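Local coordinates for YueI protein (Bacillus subtilis, PDB 2OHW) that is of unknown function, a small DUF1694-family protein with a mixed four-stranded beta-sheet and several helices, at residues 25-33 and 98-109; 59-70 and 84-95. All coordinates share one frame; numbering follows the deposited sequence.

Following the chain from the N terminus, residues 25-33 come first, at the end of helix 22-28, and residues 98-109, 65 residues on, close the long loop of interaction 1. Inside that loop lies interaction 2, in which residues 59-70 meet residues 84-95 round a much shorter excursion through helix 75-87; the two contacts nest and do not cross. Both reach the same four-stranded mixed sheet. Strand 65-70 pairs with strand 92-95 in interaction 2 and, along its other edge, with strand 104-110 of interaction 1, where the carbonyl oxygens of Val107 and Ala109 probably accept from the backbone N of Leu68 and Thr66. Together they tie the N-terminal helical part to the sheet and its beta-alpha-beta unit.

Interaction 1. Residues 25-33 and 98-109; sequences ERHLFLGSL and LQFHTPLGIVIA
Leu28 and Thr102 meet at the end of helix 22-28, where the Thr102 hydroxyl donates to the carbonyl oxygen of Leu28, OG1 to O 2.7 Å, in the carbonyl plane and on a lone pair. The same OG1 accepts from the backbone N of Leu104 at 3.2 Å, an ST turn, so one hydroxyl joins the helix end to the start of strand 104-110. With OG1 anti to the backbone N of Thr102 (chi1 174°), the methyl CG2 is left facing Leu30, whose CD2 lies 3.8 Å from it. Leu30 belongs to a type I' turn, Phe29 to Ser32, that takes the chain off the helix; its other methyl, CD1, packs 3.8 Å from Val107 CG2 as the two side chains run past each other in opposite directions. Leu104 CD1 wedges between Leu28 and Phe29, 3.9 Å from Leu28 CD1 and 3.5 Å from Phe29 CD1, approaching the phenyl ring obliquely. At the far end Ser32 OG rests on the Ala109 methyl CB. This buried, largely apolar block, with one hydroxyl bond inside it, contrasts with the solvent side round His27. There the imidazole and the Gln99 amide stand almost perpendicular, NE2 to OE1 3.5 Å, without a hydrogen bond, and the exposed Phe100 ring turns its edge to the carbonyl oxygen of His27, CD2 to O 3.2 Å. A water sits between the carbonyl oxygens of His27 and Phe100, placed to donate to either. Beyond the pair, Tyr10 and Leu11 of helix 5-12 pack on Leu28, and Val37 of strand 37-42 touches Phe29, Ser32 and Val107. Gly105 and Ile106 form a classic beta bulge opposite Leu41, and strand 65-70 lies along the other edge of strand 104-110.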
loop_
_atom_site.group_PDB
_atom_site.type_symbol
_atom_site.label_atom_id
_atom_site.label_comp_id
_atom_site.label_asym_id
_atom_site.label_seq_id
_atom_site.Cartn_x
_atom_site.Cartn_y
_atom_site.Cartn_z
ATOM N N GLU A 25 -1.748 -2.025 12.739
ATOM C CA GLU A 25 -1.056 -1.483 11.584
ATOM C C GLU A 25 -0.616 -2.591 10.641
ATOM O O GLU A 25 -0.808 -2.480 9.430
ATOM C CB GLU A 25 0.148 -0.645 12.015
ATOM C CG GLU A 25 -0.258 0.619 12.782
ATOM C CD GLU A 25 0.913 1.430 13.290
ATOM O OE1 GLU A 25 2.071 1.080 12.972
ATOM O OE2 GLU A 25 0.678 2.435 14.005
ATOM N N ARG A 26 -0.057 -3.665 11.197
ATOM C CA ARG A 26 0.409 -4.767 10.368
ATOM C C ARG A 26 -0.740 -5.426 9.627
ATOM O O ARG A 26 -0.596 -5.820 8.467
ATOM C CB ARG A 26 1.169 -5.798 11.203
ATOM C CG ARG A 26 2.467 -5.264 11.792
ATOM C CD ARG A 26 3.337 -6.407 12.301
ATOM N NE ARG A 26 4.413 -5.917 13.148
ATOM C CZ ARG A 26 5.590 -5.495 12.702
ATOM N NH1 ARG A 26 5.858 -5.486 11.398
ATOM N NH2 ARG A 26 6.504 -5.070 13.567
ATOM N N HIS A 27 -1.886 -5.538 10.293
ATOM C CA HIS A 27 -3.057 -6.132 9.657
ATOM C C HIS A 27 -3.638 -5.278 8.528
ATOM O O HIS A 27 -4.264 -5.818 7.617
ATOM C CB HIS A 27 -4.126 -6.478 10.691
ATOM C CG HIS A 27 -3.697 -7.532 11.670
ATOM N ND1 HIS A 27 -3.947 -7.437 13.022
ATOM C CD2 HIS A 27 -3.039 -8.702 11.490
ATOM C CE1 HIS A 27 -3.463 -8.505 13.633
ATOM N NE2 HIS A 27 -2.904 -9.287 12.726
ATOM N N LEU A 28 -3.440 -3.958 8.589
ATOM C CA LEU A 28 -3.860 -3.064 7.500
ATOM C C LEU A 28 -2.820 -3.010 6.365
ATOM O O LEU A 28 -3.172 -3.123 5.179
ATOM C CB LEU A 28 -4.154 -1.652 8.017
ATOM C CG LEU A 28 -4.509 -0.586 6.959
ATOM C CD1 LEU A 28 -5.739 -0.922 6.145
ATOM C CD2 LEU A 28 -4.693 0.775 7.633
ATOM N N PHE A 29 -1.555 -2.816 6.743
ATOM C CA PHE A 29 -0.492 -2.517 5.787
ATOM C C PHE A 29 0.313 -3.720 5.289
ATOM O O PHE A 29 1.522 -3.611 5.021
ATOM C CB PHE A 29 0.429 -1.430 6.354
ATOM C CG PHE A 29 -0.261 -0.098 6.544
ATOM C CD1 PHE A 29 -0.604 0.682 5.440
ATOM C CD2 PHE A 29 -0.547 0.375 7.813
ATOM C CE1 PHE A 29 -1.248 1.916 5.618
ATOM C CE2 PHE A 29 -1.174 1.609 7.998
ATOM C CZ PHE A 29 -1.533 2.374 6.901
ATOM N N LEU A 30 -0.372 -4.857 5.149
ATOM C CA LEU A 30 0.231 -6.069 4.567
ATOM C C LEU A 30 1.493 -6.497 5.311
ATOM O O LEU A 30 2.457 -6.986 4.708
ATOM C CB LEU A 30 0.521 -5.872 3.068
ATOM C CG LEU A 30 -0.699 -5.602 2.181
ATOM C CD1 LEU A 30 -0.267 -5.256 0.749
ATOM C CD2 LEU A 30 -1.638 -6.793 2.186
ATOM N N GLY A 31 1.456 -6.316 6.628
ATOM C CA GLY A 31 2.529 -6.758 7.518
ATOM C C GLY A 31 3.466 -5.657 7.973
ATOM O O GLY A 31 4.249 -5.875 8.901
ATOM N N SER A 32 3.397 -4.482 7.338
ATOM C CA SER A 32 4.274 -3.362 7.692
ATOM C C SER A 32 3.708 -2.493 8.808
ATOM O O SER A 32 2.486 -2.396 8.989
ATOM C CB SER A 32 4.534 -2.476 6.467
ATOM O OG SER A 32 5.401 -1.394 6.802
ATOM N N LEU A 33 4.602 -1.861 9.569
ATOM C CA LEU A 33 4.182 -0.826 10.515
ATOM C C LEU A 33 3.915 0.485 9.770
ATOM O O LEU A 33 4.548 0.776 8.754
ATOM C CB LEU A 33 5.264 -0.599 11.591
ATOM C CG LEU A 33 5.511 -1.725 12.612
ATOM C CD1 LEU A 33 6.561 -1.324 13.645
ATOM C CD2 LEU A 33 4.222 -2.143 13.289
ATOM N N LEU A 98 -3.130 -13.728 5.281
ATOM C CA LEU A 98 -3.998 -12.678 5.811
ATOM C C LEU A 98 -5.033 -13.219 6.794
ATOM O O LEU A 98 -5.810 -14.110 6.463
ATOM C CB LEU A 98 -4.701 -11.918 4.682
ATOM C CG LEU A 98 -3.833 -11.353 3.542
ATOM C CD1 LEU A 98 -4.685 -10.576 2.552
ATOM C CD2 LEU A 98 -2.716 -10.474 4.082
ATOM N N GLN A 99 -4.998 -12.683 8.010
ATOM C CA GLN A 99 -5.984 -12.940 9.047
ATOM C C GLN A 99 -7.161 -12.008 8.892
ATOM O O GLN A 99 -8.288 -12.369 9.232
ATOM C CB GLN A 99 -5.391 -12.653 10.416
ATOM C CG GLN A 99 -4.329 -13.600 10.850
ATOM C CD GLN A 99 -3.559 -13.069 12.039
ATOM O OE1 GLN A 99 -2.404 -12.656 11.907
ATOM N NE2 GLN A 99 -4.202 -13.050 13.201
ATOM N N PHE A 100 -6.865 -10.801 8.402
ATOM C CA PHE A 100 -7.803 -9.688 8.277
ATOM C C PHE A 100 -7.916 -9.303 6.808
ATOM O O PHE A 100 -6.910 -9.244 6.086
ATOM C CB PHE A 100 -7.280 -8.501 9.108
ATOM C CG PHE A 100 -8.025 -7.195 8.901
ATOM C CD1 PHE A 100 -9.339 -7.042 9.338
ATOM C CD2 PHE A 100 -7.379 -6.094 8.323
ATOM C CE1 PHE A 100 -10.017 -5.827 9.168
ATOM C CE2 PHE A 100 -8.048 -4.878 8.152
ATOM C CZ PHE A 100 -9.369 -4.747 8.573
ATOM N N HIS A 101 -9.145 -9.078 6.358
ATOM C CA HIS A 101 -9.360 -8.553 5.026
ATOM C C HIS A 101 -8.873 -7.121 5.112
ATOM O O HIS A 101 -9.288 -6.380 6.001
ATOM C CB HIS A 101 -10.843 -8.603 4.648
ATOM C CG HIS A 101 -11.097 -8.765 3.181
ATOM N ND1 HIS A 101 -10.345 -8.129 2.216
ATOM C CD2 HIS A 101 -12.033 -9.482 2.515
ATOM C CE1 HIS A 101 -10.801 -8.458 1.019
ATOM N NE2 HIS A 101 -11.823 -9.280 1.171
ATOM N N THR A 102 -7.932 -6.751 4.257
ATOM C CA THR A 102 -7.492 -5.371 4.191
ATOM C C THR A 102 -7.916 -4.805 2.848
ATOM O O THR A 102 -7.861 -5.503 1.849
ATOM C CB THR A 102 -5.953 -5.222 4.360
ATOM O OG1 THR A 102 -5.597 -3.854 4.132
ATOM C CG2 THR A 102 -5.172 -6.075 3.342
ATOM N N PRO A 103 -8.310 -3.524 2.816
ATOM C CA PRO A 103 -8.681 -2.917 1.535
ATOM C C PRO A 103 -7.463 -2.500 0.716
ATOM O O PRO A 103 -7.625 -2.038 -0.402
ATOM C CB PRO A 103 -9.440 -1.661 1.971
ATOM C CG PRO A 103 -8.795 -1.282 3.258
ATOM C CD PRO A 103 -8.460 -2.577 3.937
ATOM N N LEU A 104 -6.260 -2.626 1.275
ATOM C CA LEU A 104 -5.040 -2.195 0.565
ATOM C C LEU A 104 -4.578 -3.269 -0.403
ATOM O O LEU A 104 -4.524 -4.452 -0.044
ATOM C CB LEU A 104 -3.932 -1.794 1.555
ATOM C CG LEU A 104 -4.374 -0.621 2.448
ATOM C CD1 LEU A 104 -3.230 -0.162 3.300
ATOM C CD2 LEU A 104 -4.942 0.551 1.634
ATOM N N GLY A 105 -4.223 -2.853 -1.615
ATOM C CA GLY A 105 -3.755 -3.746 -2.678
ATOM C C GLY A 105 -2.244 -3.801 -2.770
ATOM O O GLY A 105 -1.668 -4.856 -2.998
ATOM N N ILE A 106 -1.601 -2.655 -2.590
ATOM C CA ILE A 106 -0.153 -2.550 -2.693
ATOM C C ILE A 106 0.314 -1.633 -1.582
ATOM O O ILE A 106 -0.367 -0.636 -1.270
ATOM C CB ILE A 106 0.261 -1.996 -4.088
ATOM C CG1 ILE A 106 0.336 -3.158 -5.087
ATOM C CG2 ILE A 106 1.513 -1.131 -4.019
ATOM C CD1 ILE A 106 0.510 -2.730 -6.505
ATOM N N VAL A 107 1.419 -2.007 -0.939
ATOM C CA VAL A 107 2.080 -1.137 0.041
ATOM C C VAL A 107 3.563 -1.112 -0.299
ATOM O O VAL A 107 4.180 -2.165 -0.445
ATOM C CB VAL A 107 1.899 -1.658 1.487
ATOM C CG1 VAL A 107 2.715 -0.840 2.481
ATOM C CG2 VAL A 107 0.423 -1.649 1.891
ATOM N N ILE A 108 4.121 0.086 -0.454
ATOM C CA ILE A 108 5.561 0.249 -0.585
ATOM C C ILE A 108 6.078 0.570 0.802
ATOM O O ILE A 108 5.687 1.584 1.389
ATOM C CB ILE A 108 5.934 1.352 -1.597
ATOM C CG1 ILE A 108 5.371 0.996 -2.982
ATOM C CG2 ILE A 108 7.469 1.544 -1.663
ATOM C CD1 ILE A 108 5.430 2.102 -4.042
ATOM N N ALA A 109 6.916 -0.309 1.341
ATOM C CA ALA A 109 7.396 -0.177 2.722
ATOM C C ALA A 109 8.906 -0.103 2.749
ATOM O O ALA A 109 9.586 -0.903 2.100
ATOM C CB ALA A 109 6.918 -1.352 3.562
HETATM O O HOH W 1 -4.019 -8.896 6.810
#

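Interaction 2. Residues 59-70 and 84-95; sequences LKNSHNVTLLIN and MASRYGVPFKIV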
loop_
_atom_site.group_PDB
_atom_site.type_symbol
_atom_site.label_atom_id
_atom_site.label_comp_id
_atom_site.label_asym_id
_atom_site.label_seq_id
_atom_site.Cartn_x
_atom_site.Cartn_y
_atom_site.Cartn_z
ATOM N N LEU A 59 8.842 4.157 -6.274
ATOM C CA LEU A 59 9.780 3.059 -6.528
ATOM C C LEU A 59 11.122 3.557 -7.080
ATOM O O LEU A 59 12.193 3.048 -6.721
ATOM C CB LEU A 59 9.149 2.031 -7.462
ATOM C CG LEU A 59 7.942 1.311 -6.881
ATOM C CD1 LEU A 59 7.200 0.627 -7.988
ATOM C CD2 LEU A 59 8.352 0.305 -5.814
ATOM N N LYS A 60 11.041 4.561 -7.946
ATOM C CA LYS A 60 12.212 5.156 -8.588
ATOM C C LYS A 60 13.093 5.903 -7.584
ATOM O O LYS A 60 14.311 5.966 -7.745
ATOM C CB LYS A 60 11.715 6.123 -9.666
ATOM C CG LYS A 60 12.782 6.854 -10.453
ATOM C CD LYS A 60 12.148 7.728 -11.519
ATOM C CE LYS A 60 13.224 8.402 -12.372
ATOM N NZ LYS A 60 14.082 9.335 -11.579
ATOM N N ASN A 61 12.466 6.483 -6.566
ATOM C CA ASN A 61 13.160 7.384 -5.656
ATOM C C ASN A 61 13.436 6.753 -4.304
ATOM O O ASN A 61 13.899 7.403 -3.357
ATOM C CB ASN A 61 12.392 8.698 -5.587
ATOM C CG ASN A 61 12.671 9.561 -6.795
ATOM O OD1 ASN A 61 13.722 10.179 -6.857
ATOM N ND2 ASN A 61 11.769 9.569 -7.777
ATOM N N SER A 62 13.222 5.441 -4.280
ATOM C CA SER A 62 13.339 4.631 -3.089
ATOM C C SER A 62 14.778 4.293 -2.753
ATOM O O SER A 62 15.670 4.324 -3.607
ATOM C CB SER A 62 12.576 3.329 -3.307
ATOM O OG SER A 62 13.249 2.485 -4.233
ATOM N N HIS A 63 14.988 3.986 -1.483
ATOM C CA HIS A 63 16.173 3.290 -1.045
ATOM C C HIS A 63 15.691 2.229 -0.063
ATOM O O HIS A 63 14.980 2.548 0.899
ATOM C CB HIS A 63 17.155 4.283 -0.405
ATOM C CG HIS A 63 17.189 4.248 1.092
ATOM N ND1 HIS A 63 18.194 3.612 1.791
ATOM C CD2 HIS A 63 16.365 4.786 2.023
ATOM C CE1 HIS A 63 17.975 3.743 3.088
ATOM N NE2 HIS A 63 16.872 4.450 3.257
ATOM N N ASN A 64 16.052 0.981 -0.335
ATOM C CA ASN A 64 15.755 -0.136 0.546
ATOM C C ASN A 64 14.270 -0.209 0.906
ATOM O O ASN A 64 13.893 -0.199 2.075
ATOM C CB ASN A 64 16.659 -0.095 1.784
ATOM C CG ASN A 64 18.141 -0.207 1.431
ATOM O OD1 ASN A 64 18.995 0.365 2.110
ATOM N ND2 ASN A 64 18.447 -0.936 0.365
ATOM N N VAL A 65 13.439 -0.252 -0.127
ATOM C CA VAL A 65 12.015 -0.505 0.058
ATOM C C VAL A 65 11.658 -1.842 -0.572
ATOM O O VAL A 65 12.423 -2.389 -1.381
ATOM C CB VAL A 65 11.109 0.617 -0.524
ATOM C CG1 VAL A 65 11.392 1.965 0.152
ATOM C CG2 VAL A 65 11.219 0.712 -2.047
ATOM N N THR A 66 10.496 -2.353 -0.185
ATOM C CA THR A 66 9.917 -3.546 -0.785
ATOM C C THR A 66 8.521 -3.204 -1.287
ATOM O O THR A 66 7.796 -2.438 -0.651
ATOM C CB THR A 66 9.837 -4.690 0.236
ATOM O OG1 THR A 66 11.145 -4.937 0.783
ATOM C CG2 THR A 66 9.310 -5.984 -0.394
ATOM N N LEU A 67 8.155 -3.791 -2.416
ATOM C CA LEU A 67 6.788 -3.731 -2.902
ATOM C C LEU A 67 5.979 -4.917 -2.340
ATOM O O LEU A 67 6.222 -6.077 -2.699
ATOM C CB LEU A 67 6.795 -3.735 -4.436
ATOM C CG LEU A 67 5.429 -3.869 -5.102
ATOM C CD1 LEU A 67 4.598 -2.643 -4.796
ATOM C CD2 LEU A 67 5.574 -4.074 -6.611
ATOM N N LEU A 68 5.040 -4.623 -1.442
ATOM C CA LEU A 68 4.158 -5.627 -0.852
ATOM C C LEU A 68 2.846 -5.640 -1.645
ATOM O O LEU A 68 2.267 -4.569 -1.904
ATOM C CB LEU A 68 3.858 -5.285 0.605
ATOM C CG LEU A 68 5.069 -5.132 1.549
ATOM C CD1 LEU A 68 4.609 -4.777 2.958
ATOM C CD2 LEU A 68 5.893 -6.417 1.575
ATOM N N ILE A 69 2.396 -6.843 -2.026
ATOM C CA ILE A 69 1.220 -7.015 -2.884
ATOM C C ILE A 69 0.240 -7.927 -2.166
ATOM O O ILE A 69 0.617 -8.993 -1.675
ATOM C CB ILE A 69 1.622 -7.657 -4.211
ATOM C CG1 ILE A 69 2.562 -6.740 -4.983
ATOM C CG2 ILE A 69 0.389 -7.994 -5.057
ATOM C CD1 ILE A 69 3.406 -7.493 -6.011
ATOM N N ASN A 70 -1.023 -7.522 -2.121
ATOM C CA ASN A 70 -2.080 -8.313 -1.537
ATOM C C ASN A 70 -2.384 -9.538 -2.400
ATOM O O ASN A 70 -2.857 -9.393 -3.522
ATOM C CB ASN A 70 -3.335 -7.439 -1.435
ATOM C CG ASN A 70 -4.425 -8.073 -0.632
ATOM O OD1 ASN A 70 -4.566 -9.300 -0.615
ATOM N ND2 ASN A 70 -5.229 -7.244 0.027
ATOM N N MET A 84 7.520 -2.222 -12.742
ATOM C CA MET A 84 8.051 -0.946 -12.238
ATOM C C MET A 84 9.087 -1.214 -11.155
ATOM O O MET A 84 10.168 -0.607 -11.153
ATOM C CB MET A 84 6.937 -0.078 -11.644
ATOM C CG MET A 84 5.861 0.415 -12.588
ATOM S SD MET A 84 4.583 1.404 -11.685
ATOM C CE MET A 84 4.893 0.978 -9.994
ATOM N N ALA A 85 8.766 -2.117 -10.221
ATOM C CA ALA A 85 9.682 -2.442 -9.119
ATOM C C ALA A 85 11.007 -2.982 -9.672
ATOM O O ALA A 85 12.082 -2.505 -9.310
ATOM C CB ALA A 85 9.037 -3.440 -8.130
ATOM N N SER A 86 10.939 -3.964 -10.561
ATOM C CA SER A 86 12.162 -4.559 -11.080
ATOM C C SER A 86 13.020 -3.558 -11.843
ATOM O O SER A 86 14.258 -3.622 -11.769
ATOM C CB SER A 86 11.827 -5.801 -11.912
ATOM O OG SER A 86 11.246 -6.778 -11.058
ATOM N N ARG A 87 12.359 -2.633 -12.542
ATOM C CA ARG A 87 13.031 -1.568 -13.290
ATOM C C ARG A 87 14.000 -0.780 -12.397
ATOM O O ARG A 87 15.059 -0.344 -12.852
ATOM C CB ARG A 87 11.984 -0.621 -13.885
ATOM C CG ARG A 87 12.510 0.550 -14.726
ATOM C CD ARG A 87 11.336 1.285 -15.393
ATOM N NE ARG A 87 10.482 0.350 -16.131
ATOM C CZ ARG A 87 9.152 0.416 -16.221
ATOM N NH1 ARG A 87 8.467 1.384 -15.616
ATOM N NH2 ARG A 87 8.501 -0.506 -16.916
ATOM N N TYR A 88 13.634 -0.613 -11.127
ATOM C CA TYR A 88 14.413 0.194 -10.192
ATOM C C TYR A 88 15.096 -0.629 -9.096
ATOM O O TYR A 88 15.580 -0.086 -8.096
ATOM C CB TYR A 88 13.513 1.308 -9.603
ATOM C CG TYR A 88 12.875 2.149 -10.676
ATOM C CD1 TYR A 88 13.661 2.975 -11.494
ATOM C CD2 TYR A 88 11.502 2.099 -10.915
ATOM C CE1 TYR A 88 13.098 3.728 -12.497
ATOM C CE2 TYR A 88 10.932 2.854 -11.923
ATOM C CZ TYR A 88 11.745 3.666 -12.704
ATOM O OH TYR A 88 11.182 4.421 -13.704
ATOM N N GLY A 89 15.147 -1.954 -9.282
ATOM C CA GLY A 89 15.857 -2.812 -8.346
ATOM C C GLY A 89 15.154 -3.024 -7.021
ATOM O O GLY A 89 15.813 -3.322 -6.014
ATOM N N VAL A 90 13.821 -2.896 -7.030
ATOM C CA VAL A 90 13.025 -3.059 -5.817
ATOM C C VAL A 90 12.448 -4.470 -5.768
ATOM O O VAL A 90 11.757 -4.884 -6.706
ATOM C CB VAL A 90 11.862 -2.029 -5.772
ATOM C CG1 VAL A 90 10.923 -2.279 -4.569
ATOM C CG2 VAL A 90 12.399 -0.611 -5.718
ATOM N N PRO A 91 12.704 -5.197 -4.672
ATOM C CA PRO A 91 12.127 -6.532 -4.545
ATOM C C PRO A 91 10.632 -6.458 -4.275
ATOM O O PRO A 91 10.143 -5.436 -3.799
ATOM C CB PRO A 91 12.867 -7.114 -3.341
ATOM C CG PRO A 91 13.218 -5.947 -2.525
ATOM C CD PRO A 91 13.521 -4.839 -3.501
ATOM N N PHE A 92 9.919 -7.530 -4.591
ATOM C CA PHE A 92 8.512 -7.608 -4.238
ATOM C C PHE A 92 8.192 -8.866 -3.455
ATOM O O PHE A 92 8.915 -9.878 -3.528
ATOM C CB PHE A 92 7.629 -7.517 -5.484
ATOM C CG PHE A 92 7.719 -8.711 -6.399
ATOM C CD1 PHE A 92 6.852 -9.783 -6.232
ATOM C CD2 PHE A 92 8.629 -8.741 -7.454
ATOM C CE1 PHE A 92 6.909 -10.887 -7.071
ATOM C CE2 PHE A 92 8.693 -9.865 -8.309
ATOM C CZ PHE A 92 7.835 -10.917 -8.113
ATOM N N LYS A 93 7.089 -8.795 -2.724
ATOM C CA LYS A 93 6.590 -9.929 -1.946
ATOM C C LYS A 93 5.090 -9.994 -2.128
ATOM O O LYS A 93 4.406 -8.986 -1.980
ATOM C CB LYS A 93 6.934 -9.762 -0.455
ATOM C CG LYS A 93 8.435 -9.732 -0.138
ATOM C CD LYS A 93 8.725 -9.873 1.370
ATOM C CE LYS A 93 10.230 -9.816 1.646
ATOM N NZ LYS A 93 10.566 -9.682 3.095
ATOM N N ILE A 94 4.578 -11.172 -2.456
ATOM C CA ILE A 94 3.136 -11.382 -2.463
ATOM C C ILE A 94 2.720 -11.880 -1.076
ATOM O O ILE A 94 3.156 -12.948 -0.613
ATOM C CB ILE A 94 2.695 -12.339 -3.601
ATOM C CG1 ILE A 94 3.009 -11.713 -4.971
ATOM C CG2 ILE A 94 1.212 -12.627 -3.490
ATOM C CD1 ILE A 94 3.221 -12.720 -6.088
ATOM N N VAL A 95 1.936 -11.062 -0.384
ATOM C CA VAL A 95 1.543 -11.333 0.994
ATOM C C VAL A 95 0.296 -12.220 0.994
ATOM O O VAL A 95 -0.761 -11.808 0.517
ATOM C CB VAL A 95 1.351 -10.007 1.780
ATOM C CG1 VAL A 95 0.936 -10.278 3.234
ATOM C CG2 VAL A 95 2.622 -9.193 1.730
#
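A beta-alpha-beta crossover, strand 65-70, helix 75-87 and strand 92-95, pairs Leu67, Leu68, Ile69 and Asn70 in parallel with Phe92, Lys93, Ile94 and Val95. Four backbone hydrogen bonds alternate: Leu67 N to Pro91 O (2.9 Å), Lys93 N to Leu67 O, Ile69 N to Lys93 O, and Val95 N to Ile69 O (2.8 Å). Leu67 and Ile69 point to the face of helix 75-87; Leu67 CD2 lies 3.8 Å from Ala85 CB. On the other face the Leu68 and Lys93 side chains lie side by side, Leu68 CD2 to Lys93 CB 4.0 Å. Val90, just after the Schellman motif (Gly89 at C-prime) that ends helix 75-87, packs against the end of helix 53-60 and the start of strand 65-70: its CG1, anti to the backbone N (chi1 174°), lies 3.9 Å from both Val65 CG2 and Leu59 CD2. Lys60 lays its CB over the Tyr88 ring, 3.9 Å from the centroid, a CH-pi contact opposite Arg87 CG. Glu56 OE2 is hydrogen-bonded to the Tyr88 hydroxyl and salt-bridged to Arg87 NH1. Directional backbone bonds thus set the register, while apolar contacts and the Lys60 CH-pi contact on Tyr88 join the helix ends.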